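Local coordinates for RagA protein (Porphyromonas gingivalis, PDB 6SLN) that probably imports peptides across the outer membrane as a TonB-dependent receptor, with a plug domain seated inside a beta-barrel, at residues S731-G736 with R763-K768; E678-F683 with Y703-N708; Y789-Y794 with K838-P843; G150-S155 with M710-P715; A127-M132 with V144-T149. All blocks are in the same frame, centred on the assembly; numbering follows the deposited sequence.

How the interactions relate
Along the chain, interaction 5 comes first, as a small hairpin of the plug domain. Interaction 4 then spans more than 550 residues, from a plug loop to barrel strand 696-715, and encloses interaction 2. Interactions 1 and 3 follow in series. Interactions 1 and 2 pair neighbouring barrel strands, their centres about 9 Å apart, and share the stretch of barrel wall to which strand 696-715 also brings interaction 4. Interaction 3, about 11 Å from interaction 1 between centres, joins the start of strand 792-802, part of a separate six-stranded sheet, to the loop leading into barrel strand 844-853; it alone borders the bound peptide. The plug segments of interactions 4 and 5 adjoin at 149-150 and touch the barrel strands of interactions 1 and 2.

Interaction 1 (S731-G736 with R763-K768); sequences SMKNTG and RQEITK
The carbonyl oxygen of Ser731 is shared by two successive backbone amides, Thr767 N at 2.6 Å and Lys768 N at 3.0 Å. The pair Thr767 and Lys768 facing the single residue Ser731 makes a classic beta bulge, and Ser731 N completes it with a bond to Lys768 O. Both hydroxyls stand between their backbone N and carbonyl carbon (chi1 54° for Ser731, 48° for Thr767), which brings Ser731 OG within 2.8 Å of Thr767 OG1 in a hydrogen bond that either could donate. Lys768, bent at its third and fourth torsions, curls back and gives NZ to the same Ser731 OG at 3.3 Å.

Beyond a one-residue shift in register, the pairing resumes as regular antiparallel sheet: Thr735 and Arg763 exchange two nearly straight backbone bonds. On the buried face, Asn734 and Gln764 run side by side with their amide planes 85° apart, and a water joins them, donating to Asn734 OD1 and accepting from Gln764 NE2 (2.9 Å each). Met732 bends at its thioether end and lays CE against the Gln764 amide, 3.5 Å from CD. These amides have further partners: Asn734 OD1 also receives Asn762 ND2, Asn734 ND2 reaches Thr149 O of the plug, and Gln764 OE1 takes Asn791 N.

The contact lies at the end of the hairpin formed by strands 732-746 and 752-764. Strand 696-715 flanks the first of these, its Arg705 bonded through the backbone to Asn734, and the loop carrying Pro790 lies against Arg763 and Gln764 of the second.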
# COMPACT_ATOMS: atom_id res chain seq x y z
N SER A 731 -0.60 -43.27 6.28
CA SER A 731 -1.93 -43.52 5.73
C SER A 731 -2.94 -43.66 6.87
O SER A 731 -2.59 -44.04 7.99
CB SER A 731 -1.95 -44.77 4.84
OG SER A 731 -1.43 -45.88 5.55
N MET A 732 -4.18 -43.35 6.54
CA MET A 732 -5.33 -43.43 7.43
C MET A 732 -6.40 -44.29 6.78
O MET A 732 -6.19 -44.91 5.74
CB MET A 732 -5.94 -42.06 7.73
CG MET A 732 -5.11 -41.10 8.52
SD MET A 732 -5.94 -39.52 8.42
CE MET A 732 -7.37 -39.88 9.46
N LYS A 733 -7.58 -44.25 7.39
CA LYS A 733 -8.72 -45.06 7.01
C LYS A 733 -9.92 -44.55 7.80
O LYS A 733 -9.78 -44.16 8.96
CB LYS A 733 -8.45 -46.55 7.31
CG LYS A 733 -9.39 -47.54 6.65
CD LYS A 733 -9.36 -48.89 7.41
CE LYS A 733 -9.18 -50.06 6.45
NZ LYS A 733 -10.06 -51.23 6.76
N ASN A 734 -11.08 -44.53 7.15
CA ASN A 734 -12.30 -44.02 7.76
C ASN A 734 -13.43 -44.96 7.41
O ASN A 734 -13.73 -45.17 6.23
CB ASN A 734 -12.60 -42.60 7.29
CG ASN A 734 -12.02 -41.56 8.21
OD1 ASN A 734 -12.51 -41.35 9.32
ND2 ASN A 734 -10.97 -40.90 7.77
N THR A 735 -14.06 -45.55 8.43
CA THR A 735 -15.11 -46.54 8.22
C THR A 735 -16.31 -46.13 9.05
O THR A 735 -16.16 -45.81 10.23
CB THR A 735 -14.60 -47.93 8.58
OG1 THR A 735 -13.44 -48.20 7.79
CG2 THR A 735 -15.68 -49.01 8.32
N GLY A 736 -17.48 -46.13 8.43
CA GLY A 736 -18.64 -45.55 9.09
C GLY A 736 -19.93 -45.88 8.37
O GLY A 736 -19.95 -46.58 7.35
N ARG A 763 -15.54 -44.48 12.41
CA ARG A 763 -14.35 -44.96 13.11
C ARG A 763 -13.12 -44.63 12.27
O ARG A 763 -12.99 -45.10 11.13
CB ARG A 763 -14.42 -46.46 13.38
CG ARG A 763 -13.34 -47.00 14.34
CD ARG A 763 -13.25 -46.16 15.61
NE ARG A 763 -12.54 -46.78 16.74
CZ ARG A 763 -11.31 -47.29 16.67
NH1 ARG A 763 -10.66 -47.30 15.51
NH2 ARG A 763 -10.74 -47.78 17.75
N GLN A 764 -12.23 -43.82 12.84
CA GLN A 764 -10.97 -43.43 12.24
C GLN A 764 -9.88 -44.43 12.62
O GLN A 764 -9.94 -45.06 13.68
CB GLN A 764 -10.57 -42.03 12.72
CG GLN A 764 -9.66 -41.26 11.81
CD GLN A 764 -8.88 -40.19 12.57
OE1 GLN A 764 -7.88 -40.49 13.23
NE2 GLN A 764 -9.34 -38.93 12.48
N GLU A 765 -8.89 -44.59 11.74
CA GLU A 765 -7.76 -45.47 12.05
C GLU A 765 -6.57 -45.00 11.21
O GLU A 765 -6.50 -45.30 10.02
CB GLU A 765 -8.07 -46.93 11.78
CG GLU A 765 -6.93 -47.89 12.22
CD GLU A 765 -7.09 -49.35 11.79
OE1 GLU A 765 -8.23 -49.82 11.59
OE2 GLU A 765 -6.06 -50.04 11.65
N ILE A 766 -5.66 -44.26 11.86
CA ILE A 766 -4.31 -44.13 11.32
C ILE A 766 -3.79 -45.52 11.03
O ILE A 766 -4.05 -46.46 11.78
CB ILE A 766 -3.42 -43.40 12.34
CG1 ILE A 766 -4.05 -42.05 12.72
CG2 ILE A 766 -1.99 -43.26 11.80
CD1 ILE A 766 -3.48 -41.45 13.97
N THR A 767 -3.10 -45.69 9.91
CA THR A 767 -2.51 -46.99 9.61
C THR A 767 -1.01 -46.93 9.34
O THR A 767 -0.36 -47.98 9.34
CB THR A 767 -3.24 -47.65 8.42
OG1 THR A 767 -3.38 -46.73 7.34
CG2 THR A 767 -4.63 -48.10 8.84
N LYS A 768 -0.44 -45.75 9.15
CA LYS A 768 0.99 -45.61 8.89
C LYS A 768 1.34 -44.16 9.14
O LYS A 768 0.53 -43.26 8.85
CB LYS A 768 1.35 -46.00 7.45
CG LYS A 768 2.84 -46.18 7.20
CD LYS A 768 3.19 -46.44 5.71
CE LYS A 768 2.44 -47.62 5.13
NZ LYS A 768 1.29 -47.15 4.29
O HOH W 1 -11.92 -39.18 11.19

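Interaction 2 (E678-F683 with Y703-N708); sequences EKQSQF and YVRTTN
Gln680 and Arg705 meet on the inward face of two antiparallel barrel strands. The glutamine CB lies 3.7 Å from Thr706 O. With CG beside the backbone N (chi1 -83°) and the chain extended from there, CG runs alongside Thr707, 3.3 Å from OG1, and CD keeps close to the same hydroxyl. At the tip, OE1 is held by two nitrogens of Arg705, which presents its side: NE at 2.9 Å and NH2 at 3.0 Å. Both come from one face of the amide, NE well above its plane, and the amide and guanidinium planes are 39° apart. The other branch, NE2, makes a weak bond to Glu678 OE2 at 3.3 Å, so a carboxylate and an arginine are linked through one amide.

Thr707 sends its methyl CG2 against Glu678 CG and CD, 3.4 Å from each, and gives its hydroxyl to Gly150 O of the plug. Glu678 OE1 in turn binds Leu711 N and Ser151 OG, while Arg705 NH1 reaches His147 O. On the reverse face, Val704 CG1 meets the edge of the Phe683 ring in its plane, 3.5 Å from CD2.

Six backbone bonds tie the strands through the pairs Lys679-Asn708, Ser681-Thr706 and Phe683-Val704. Strand 627-641 continues the barrel wall beyond 678-691, and strand 732-746 continues it beyond 696-715.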
# COMPACT_ATOMS: atom_id res chain seq x y z
N GLU A 678 -2.16 -36.41 -2.54
CA GLU A 678 -2.66 -37.41 -1.61
C GLU A 678 -3.81 -38.15 -2.29
O GLU A 678 -4.69 -37.53 -2.89
CB GLU A 678 -3.11 -36.75 -0.31
CG GLU A 678 -4.01 -37.57 0.60
CD GLU A 678 -4.42 -36.79 1.86
OE1 GLU A 678 -3.51 -36.50 2.68
OE2 GLU A 678 -5.64 -36.45 2.03
N LYS A 679 -3.76 -39.47 -2.29
CA LYS A 679 -4.70 -40.26 -3.07
C LYS A 679 -5.63 -41.03 -2.15
O LYS A 679 -5.19 -41.72 -1.23
CB LYS A 679 -3.97 -41.18 -4.05
CG LYS A 679 -3.39 -40.38 -5.23
CD LYS A 679 -2.82 -41.24 -6.35
CE LYS A 679 -1.30 -41.43 -6.20
NZ LYS A 679 -0.51 -40.18 -6.03
N GLN A 680 -6.92 -40.86 -2.38
CA GLN A 680 -7.96 -41.45 -1.58
C GLN A 680 -8.78 -42.39 -2.44
O GLN A 680 -8.95 -42.17 -3.64
CB GLN A 680 -8.87 -40.37 -0.97
CG GLN A 680 -8.31 -39.78 0.29
CD GLN A 680 -9.24 -38.81 0.99
OE1 GLN A 680 -10.47 -38.95 0.94
NE2 GLN A 680 -8.66 -37.80 1.62
N SER A 681 -9.28 -43.44 -1.80
CA SER A 681 -10.28 -44.31 -2.41
C SER A 681 -11.47 -44.38 -1.46
O SER A 681 -11.33 -44.14 -0.26
CB SER A 681 -9.72 -45.71 -2.68
OG SER A 681 -9.43 -46.37 -1.47
N GLN A 682 -12.64 -44.70 -2.01
CA GLN A 682 -13.83 -44.82 -1.19
C GLN A 682 -14.76 -45.87 -1.78
O GLN A 682 -15.30 -45.69 -2.87
CB GLN A 682 -14.56 -43.49 -1.06
CG GLN A 682 -15.52 -43.47 0.11
CD GLN A 682 -16.61 -42.44 -0.04
OE1 GLN A 682 -17.79 -42.76 0.04
NE2 GLN A 682 -16.21 -41.19 -0.25
N PHE A 683 -14.94 -46.95 -1.04
CA PHE A 683 -15.98 -47.93 -1.33
C PHE A 683 -17.23 -47.54 -0.56
O PHE A 683 -17.15 -47.21 0.63
CB PHE A 683 -15.50 -49.33 -0.95
CG PHE A 683 -16.60 -50.35 -0.90
CD1 PHE A 683 -17.27 -50.72 -2.04
CD2 PHE A 683 -16.95 -50.94 0.31
CE1 PHE A 683 -18.28 -51.67 -1.99
CE2 PHE A 683 -17.96 -51.89 0.37
CZ PHE A 683 -18.63 -52.26 -0.78
N TYR A 703 -19.89 -47.13 4.18
CA TYR A 703 -18.73 -46.77 3.38
C TYR A 703 -17.45 -47.18 4.09
O TYR A 703 -17.42 -47.38 5.31
CB TYR A 703 -18.68 -45.27 3.12
CG TYR A 703 -18.49 -44.48 4.39
CD1 TYR A 703 -17.23 -44.16 4.86
CD2 TYR A 703 -19.59 -44.06 5.12
CE1 TYR A 703 -17.06 -43.45 6.01
CE2 TYR A 703 -19.43 -43.33 6.28
CZ TYR A 703 -18.17 -43.03 6.72
OH TYR A 703 -18.01 -42.31 7.88
N VAL A 704 -16.38 -47.27 3.31
CA VAL A 704 -15.03 -47.40 3.83
C VAL A 704 -14.11 -46.58 2.94
O VAL A 704 -14.09 -46.77 1.71
CB VAL A 704 -14.53 -48.86 3.92
CG1 VAL A 704 -14.67 -49.56 2.59
CG2 VAL A 704 -13.08 -48.86 4.38
N ARG A 705 -13.38 -45.66 3.54
CA ARG A 705 -12.64 -44.63 2.85
C ARG A 705 -11.18 -44.73 3.29
O ARG A 705 -10.89 -44.79 4.48
CB ARG A 705 -13.26 -43.24 3.15
CG ARG A 705 -12.29 -42.10 3.26
CD ARG A 705 -13.03 -40.81 3.57
NE ARG A 705 -12.19 -39.66 3.22
CZ ARG A 705 -12.36 -38.45 3.73
NH1 ARG A 705 -13.34 -38.23 4.59
NH2 ARG A 705 -11.55 -37.46 3.36
N THR A 706 -10.28 -44.77 2.32
CA THR A 706 -8.88 -45.00 2.59
C THR A 706 -8.05 -43.89 1.99
O THR A 706 -8.26 -43.50 0.83
CB THR A 706 -8.43 -46.33 2.01
OG1 THR A 706 -9.51 -47.27 2.10
CG2 THR A 706 -7.22 -46.85 2.77
N THR A 707 -7.09 -43.38 2.76
CA THR A 707 -6.18 -42.36 2.28
C THR A 707 -4.76 -42.91 2.23
O THR A 707 -4.26 -43.47 3.22
CB THR A 707 -6.23 -41.10 3.16
OG1 THR A 707 -7.60 -40.70 3.35
CG2 THR A 707 -5.45 -39.99 2.50
N ASN A 708 -4.11 -42.75 1.07
CA ASN A 708 -2.75 -43.20 0.82
C ASN A 708 -1.96 -42.08 0.16
O ASN A 708 -2.55 -41.12 -0.36
CB ASN A 708 -2.72 -44.45 -0.07
CG ASN A 708 -2.60 -45.72 0.73
OD1 ASN A 708 -3.60 -46.28 1.18
ND2 ASN A 708 -1.37 -46.18 0.94

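Interaction 3 (Y789-Y794 with K838-P843); sequences YPNSFY and KSVTPP
Val840 N donates to Asn791 O in an almost straight bond (2.9 Å) and Phe793 N donates to Lys838 O at 3.3 Å, leaving Ser792 and Ser839 between them as a single antiparallel non-hydrogen-bonded pair. The touching parts run 115° apart, and the chain turns a corner at Lys838.

Val840 carries the apolar part. Its CG2 sits over one face of the Phe793 ring, 4.0 Å from the centroid and 14° off the ring normal, a CH-pi contact. The same methyl leans on the backbone of the opposite segment, 3.4 Å from Ser792 C. Its other branch, CG1, put anti to the backbone N by chi1 of -165°, reaches out to the end of the ring, 3.9 Å from Phe793 CZ. Lys838 O lies near the ring plane at the edge, 3.5 Å from CD2, so the carbonyl that receives the Phe793 amide also borders its ring. Ser839 OG touches the Pro790 ring at CG, 3.7 Å away. Within its own segment, Ser792 OG donates to Pro790 O near the start of strand 792-802.

Polar side chains of the bound peptide pack on Asn791, Val840 and Thr841, placing this junction at the peptide site. Around it, strands 783-786 and 833-836 flank 792-802, Trp870 and Ile872 of barrel strand 857-873 pack on Phe793, and Pro843 leads into strand 844-853.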
# COMPACT_ATOMS: atom_id res chain seq x y z
N TYR A 789 -4.99 -46.87 15.78
CA TYR A 789 -6.07 -46.17 16.47
C TYR A 789 -6.45 -44.88 15.76
O TYR A 789 -5.68 -44.36 14.95
CB TYR A 789 -5.65 -45.85 17.91
CG TYR A 789 -5.13 -47.03 18.70
CD1 TYR A 789 -3.77 -47.29 18.78
CD2 TYR A 789 -6.01 -47.88 19.38
CE1 TYR A 789 -3.29 -48.36 19.51
CE2 TYR A 789 -5.54 -48.95 20.12
CZ TYR A 789 -4.18 -49.19 20.18
OH TYR A 789 -3.71 -50.26 20.91
N PRO A 790 -7.62 -44.34 16.06
CA PRO A 790 -7.90 -42.95 15.67
C PRO A 790 -7.01 -41.97 16.41
O PRO A 790 -6.41 -42.29 17.44
CB PRO A 790 -9.37 -42.75 16.07
CG PRO A 790 -9.61 -43.78 17.13
CD PRO A 790 -8.77 -44.97 16.72
N ASN A 791 -6.89 -40.78 15.83
CA ASN A 791 -6.34 -39.62 16.53
C ASN A 791 -6.97 -39.56 17.91
O ASN A 791 -8.19 -39.40 18.04
CB ASN A 791 -6.65 -38.35 15.74
CG ASN A 791 -5.89 -37.14 16.23
OD1 ASN A 791 -4.98 -37.25 17.06
ND2 ASN A 791 -6.24 -35.97 15.71
N SER A 792 -6.14 -39.74 18.94
CA SER A 792 -6.64 -39.96 20.29
C SER A 792 -5.93 -39.03 21.28
O SER A 792 -4.90 -38.43 20.98
CB SER A 792 -6.46 -41.43 20.72
OG SER A 792 -7.29 -42.27 19.94
N PHE A 793 -6.53 -38.90 22.47
CA PHE A 793 -5.94 -38.04 23.49
C PHE A 793 -4.80 -38.77 24.20
O PHE A 793 -4.71 -40.00 24.20
CB PHE A 793 -7.01 -37.55 24.47
CG PHE A 793 -7.85 -36.44 23.93
CD1 PHE A 793 -7.37 -35.13 23.91
CD2 PHE A 793 -9.10 -36.70 23.38
CE1 PHE A 793 -8.12 -34.11 23.39
CE2 PHE A 793 -9.86 -35.67 22.84
CZ PHE A 793 -9.36 -34.37 22.86
N TYR A 794 -3.92 -37.99 24.81
CA TYR A 794 -2.69 -38.54 25.36
C TYR A 794 -2.32 -37.72 26.58
O TYR A 794 -1.96 -36.54 26.46
CB TYR A 794 -1.57 -38.53 24.31
CG TYR A 794 -0.30 -39.26 24.74
CD1 TYR A 794 0.74 -38.57 25.37
CD2 TYR A 794 -0.16 -40.63 24.53
CE1 TYR A 794 1.89 -39.23 25.76
CE2 TYR A 794 1.00 -41.30 24.92
CZ TYR A 794 2.02 -40.59 25.54
OH TYR A 794 3.17 -41.24 25.94
N LYS A 838 -10.40 -42.08 23.88
CA LYS A 838 -11.35 -41.02 23.55
C LYS A 838 -10.80 -40.33 22.31
O LYS A 838 -9.62 -39.96 22.30
CB LYS A 838 -11.50 -40.03 24.71
CG LYS A 838 -12.05 -40.63 26.00
CD LYS A 838 -11.89 -39.67 27.18
CE LYS A 838 -12.27 -40.30 28.51
NZ LYS A 838 -11.23 -40.03 29.57
N SER A 839 -11.62 -40.20 21.27
CA SER A 839 -11.13 -39.75 19.96
C SER A 839 -11.20 -38.24 19.83
O SER A 839 -12.17 -37.62 20.26
CB SER A 839 -11.90 -40.40 18.80
OG SER A 839 -12.09 -41.79 18.96
N VAL A 840 -10.18 -37.65 19.20
CA VAL A 840 -10.08 -36.20 19.10
C VAL A 840 -11.06 -35.64 18.07
O VAL A 840 -11.58 -34.53 18.25
CB VAL A 840 -8.64 -35.80 18.79
CG1 VAL A 840 -8.42 -34.31 19.05
CG2 VAL A 840 -7.71 -36.60 19.66
N THR A 841 -11.35 -36.37 17.01
CA THR A 841 -12.43 -36.01 16.10
C THR A 841 -13.69 -36.75 16.52
O THR A 841 -13.66 -37.97 16.68
CB THR A 841 -12.08 -36.38 14.65
OG1 THR A 841 -10.79 -35.86 14.30
CG2 THR A 841 -13.12 -35.87 13.67
N PRO A 842 -14.81 -36.06 16.77
CA PRO A 842 -15.98 -36.73 17.36
C PRO A 842 -16.56 -37.77 16.42
O PRO A 842 -16.82 -37.47 15.24
CB PRO A 842 -16.97 -35.57 17.59
CG PRO A 842 -16.12 -34.36 17.67
CD PRO A 842 -14.96 -34.60 16.73
N PRO A 843 -16.79 -39.00 16.90
CA PRO A 843 -17.19 -40.09 15.99
C PRO A 843 -18.65 -40.07 15.60
O PRO A 843 -19.00 -40.68 14.58
CB PRO A 843 -16.88 -41.37 16.80
CG PRO A 843 -16.19 -40.91 18.05
CD PRO A 843 -16.61 -39.48 18.27

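Interaction 4 (G150-S155 with M710-P715); sequences GSLGAS and MLIDVP
The flat group in this contact is the peptide carbonyl of Leu711, which Ala154 N approaches 23° out of its plane, at 3.3 Å from the oxygen. Gly153 passes close by as well, its CA 3.2 Å from Leu711 O in a CA-H...O contact, the backbone lying against the strand where no side chain intervenes. The loop holds its own shape through an ST turn: Ser151 OG, anti to its amide nitrogen (chi1 161°), accepts from Gly153 N at 2.9 Å.

Apolar groups fill in around this bond. Met710, bent at its last torsion, brings SD to 3.9 Å from Leu152 CG and its methyl CE against the loop backbone, 3.4 Å from Gly150 O. Leu152 runs beside Ile712, CD1 to CD1 at 4.0 Å, while Ala154 CB rests on Leu711 CB. Met732 of the adjoining strand packs on both Leu152 and Met710. Farther along, one water donates to Leu152 O and to Asp713 O, the latter residue at the centre of an inverse gamma turn.

Such a plug loop lying against the inner wall of the barrel is characteristic of TonB-dependent receptors, whose plug fills the barrel lumen.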
# COMPACT_ATOMS: atom_id res chain seq x y z
N GLY A 150 -10.07 -36.89 6.43
CA GLY A 150 -9.35 -37.77 5.53
C GLY A 150 -7.84 -37.65 5.56
O GLY A 150 -7.17 -38.37 4.80
N SER A 151 -7.27 -36.78 6.39
CA SER A 151 -5.84 -36.56 6.27
C SER A 151 -5.31 -35.90 7.54
O SER A 151 -5.99 -35.11 8.17
CB SER A 151 -5.51 -35.70 5.05
OG SER A 151 -4.21 -35.11 5.14
N LEU A 152 -4.08 -36.25 7.90
CA LEU A 152 -3.39 -35.63 9.02
C LEU A 152 -2.69 -34.32 8.64
O LEU A 152 -1.98 -33.75 9.48
CB LEU A 152 -2.38 -36.61 9.61
CG LEU A 152 -2.93 -37.97 10.02
CD1 LEU A 152 -1.86 -38.70 10.79
CD2 LEU A 152 -4.16 -37.82 10.86
N GLY A 153 -2.87 -33.83 7.41
CA GLY A 153 -2.21 -32.61 6.96
C GLY A 153 -3.05 -31.78 6.01
O GLY A 153 -3.52 -30.69 6.36
N ALA A 154 -3.23 -32.29 4.80
CA ALA A 154 -4.11 -31.65 3.83
C ALA A 154 -5.47 -31.38 4.45
O ALA A 154 -5.98 -32.17 5.25
CB ALA A 154 -4.26 -32.55 2.59
N SER A 155 -6.04 -30.23 4.11
CA SER A 155 -7.36 -29.87 4.60
C SER A 155 -8.38 -30.96 4.28
O SER A 155 -8.28 -31.67 3.28
CB SER A 155 -7.82 -28.57 3.97
OG SER A 155 -9.23 -28.56 3.89
N MET A 710 -0.34 -40.15 1.92
CA MET A 710 -0.97 -39.16 2.78
C MET A 710 -0.13 -37.89 2.89
O MET A 710 1.06 -37.93 3.21
CB MET A 710 -1.20 -39.78 4.16
CG MET A 710 -1.57 -38.80 5.25
SD MET A 710 -2.61 -39.55 6.51
CE MET A 710 -4.12 -39.56 5.58
N LEU A 711 -0.77 -36.75 2.62
CA LEU A 711 -0.07 -35.46 2.73
C LEU A 711 0.02 -35.11 4.20
O LEU A 711 -0.93 -34.59 4.78
CB LEU A 711 -0.79 -34.38 1.93
CG LEU A 711 -0.31 -34.45 0.48
CD1 LEU A 711 -1.24 -33.71 -0.48
CD2 LEU A 711 1.12 -33.91 0.43
N ILE A 712 1.14 -35.41 4.82
CA ILE A 712 1.37 -35.04 6.20
C ILE A 712 2.32 -33.86 6.21
O ILE A 712 3.37 -33.89 5.54
CB ILE A 712 1.92 -36.21 7.03
CG1 ILE A 712 0.91 -37.36 7.11
CG2 ILE A 712 2.33 -35.71 8.43
CD1 ILE A 712 1.17 -38.38 8.26
N ASP A 713 1.94 -32.81 6.92
CA ASP A 713 2.84 -31.70 7.21
C ASP A 713 3.77 -32.24 8.30
O ASP A 713 3.55 -32.06 9.50
CB ASP A 713 2.06 -30.46 7.64
CG ASP A 713 2.88 -29.19 7.58
OD1 ASP A 713 4.09 -29.28 7.31
OD2 ASP A 713 2.31 -28.10 7.80
N VAL A 714 4.80 -32.94 7.86
CA VAL A 714 5.58 -33.78 8.77
C VAL A 714 6.29 -32.90 9.79
O VAL A 714 6.95 -31.92 9.41
CB VAL A 714 6.57 -34.65 8.00
CG1 VAL A 714 7.64 -35.18 8.93
CG2 VAL A 714 5.85 -35.81 7.29
N PRO A 715 6.14 -33.17 11.09
CA PRO A 715 6.86 -32.39 12.10
C PRO A 715 8.36 -32.66 12.03
O PRO A 715 8.79 -33.81 12.07
CB PRO A 715 6.26 -32.88 13.44
CG PRO A 715 5.03 -33.69 13.08
CD PRO A 715 5.27 -34.20 11.69
O HOH W 2 0.50 -32.34 9.84

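Interaction 5 (A127-M132 with V144-T149); sequences AGMQVM and VEIHGT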
# COMPACT_ATOMS: atom_id res chain seq x y z
N ALA A 127 -26.67 -36.56 6.82
CA ALA A 127 -25.97 -37.72 7.37
C ALA A 127 -24.54 -37.78 6.86
O ALA A 127 -24.30 -37.74 5.65
CB ALA A 127 -26.72 -39.01 7.00
N GLY A 128 -23.59 -37.88 7.79
CA GLY A 128 -22.19 -38.01 7.45
C GLY A 128 -21.43 -36.71 7.33
O GLY A 128 -20.21 -36.74 7.14
N MET A 129 -22.10 -35.57 7.42
CA MET A 129 -21.44 -34.28 7.28
C MET A 129 -21.35 -33.63 8.66
O MET A 129 -22.39 -33.38 9.29
CB MET A 129 -22.18 -33.39 6.29
CG MET A 129 -21.54 -32.03 6.06
SD MET A 129 -22.65 -30.94 5.13
CE MET A 129 -21.59 -30.50 3.76
N GLN A 130 -20.12 -33.38 9.13
CA GLN A 130 -19.88 -32.89 10.49
C GLN A 130 -19.56 -31.40 10.45
O GLN A 130 -18.45 -30.99 10.10
CB GLN A 130 -18.76 -33.67 11.17
CG GLN A 130 -18.90 -33.71 12.70
CD GLN A 130 -17.67 -34.24 13.44
OE1 GLN A 130 -17.78 -35.16 14.25
NE2 GLN A 130 -16.51 -33.65 13.17
N VAL A 131 -20.55 -30.59 10.86
CA VAL A 131 -20.44 -29.13 10.89
C VAL A 131 -20.08 -28.70 12.30
O VAL A 131 -20.73 -29.12 13.26
CB VAL A 131 -21.75 -28.45 10.48
CG1 VAL A 131 -21.54 -26.95 10.42
CG2 VAL A 131 -22.29 -29.03 9.16
N MET A 132 -19.08 -27.83 12.43
CA MET A 132 -18.79 -27.21 13.72
C MET A 132 -18.16 -25.83 13.52
O MET A 132 -17.25 -25.67 12.70
CB MET A 132 -17.88 -28.11 14.58
CG MET A 132 -18.64 -29.19 15.35
SD MET A 132 -17.59 -30.06 16.52
CE MET A 132 -16.66 -31.13 15.43
N VAL A 144 -16.18 -28.15 8.09
CA VAL A 144 -16.98 -29.26 7.57
C VAL A 144 -16.06 -30.44 7.25
O VAL A 144 -15.00 -30.26 6.65
CB VAL A 144 -17.78 -28.86 6.32
CG1 VAL A 144 -18.64 -30.03 5.90
CG2 VAL A 144 -18.65 -27.62 6.59
N GLU A 145 -16.49 -31.64 7.66
CA GLU A 145 -15.82 -32.89 7.31
C GLU A 145 -16.89 -33.91 6.91
O GLU A 145 -17.79 -34.21 7.70
CB GLU A 145 -14.98 -33.44 8.48
CG GLU A 145 -13.79 -32.58 8.91
CD GLU A 145 -13.04 -33.16 10.11
OE1 GLU A 145 -13.62 -34.01 10.80
OE2 GLU A 145 -11.88 -32.76 10.37
N ILE A 146 -16.78 -34.45 5.70
CA ILE A 146 -17.71 -35.44 5.17
C ILE A 146 -17.09 -36.83 5.33
O ILE A 146 -16.06 -37.13 4.71
CB ILE A 146 -18.04 -35.15 3.70
CG1 ILE A 146 -18.79 -33.81 3.59
CG2 ILE A 146 -18.79 -36.33 3.04
CD1 ILE A 146 -19.07 -33.37 2.19
N HIS A 147 -17.72 -37.68 6.15
CA HIS A 147 -17.21 -39.02 6.48
C HIS A 147 -15.79 -38.95 7.07
O HIS A 147 -14.86 -39.59 6.58
CB HIS A 147 -17.21 -39.95 5.25
CG HIS A 147 -18.57 -40.31 4.73
ND1 HIS A 147 -18.76 -40.78 3.45
CD2 HIS A 147 -19.79 -40.29 5.31
CE1 HIS A 147 -20.04 -41.03 3.26
NE2 HIS A 147 -20.69 -40.74 4.38
N GLY A 148 -15.63 -38.15 8.12
CA GLY A 148 -14.39 -38.13 8.88
C GLY A 148 -13.35 -37.17 8.34
O GLY A 148 -13.53 -36.48 7.34
N THR A 149 -12.21 -37.14 9.04
CA THR A 149 -11.04 -36.40 8.60
C THR A 149 -10.25 -37.31 7.67
O THR A 149 -9.82 -38.39 8.09
CB THR A 149 -10.15 -35.97 9.76
OG1 THR A 149 -10.92 -35.20 10.69
CG2 THR A 149 -9.00 -35.11 9.27
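With CG anti to the backbone N (chi1 -179°) and a bend at the last torsion, Met129 reaches across to Val144 and Ile146. Val144 has the same first torsion (chi1 -177°), which turns CG1 to the methionine, 3.5 Å from Met129 CG and 3.7 Å from CE. Ile146 brings CG1 to the same CG at 4.1 Å, so both branched side chains meet the methionine CG from the side of the other strand, and its methyl touches Ile146 CD1. Val185 of strand 180-186 packs on both Met129 and Ile146 from the five-stranded plug sheet.

The backbones form a short antiparallel hairpin of the plug domain, strands 129-132 and 143-146. Gln130 and Glu145 are its hydrogen-bonded pair, Gln130 N donating to Glu145 O at 2.9 Å and Glu145 N returning a longer bond to Gln130 O. The Gln130 and Glu145 side chains leave on the other face, side by side and pointing the same way, toward the loop of Thr841 and Pro842. Glu145 OE2 takes the hydroxyl of Thr149 at 2.6 Å, from above the carboxylate plane, tying the exit of the strand back to it.

At the open end, His147 N gives Gly128 O a nearly straight bond of 2.8 Å, in the carbonyl plane. His147 CD2 comes within 3.9 Å of Gly128 CA. The imidazole stacks with Tyr703 of the barrel and NE2 bonds to Asp738 OD1, and just before strand 129-132, Ala127 O accepts from Lys187 NZ.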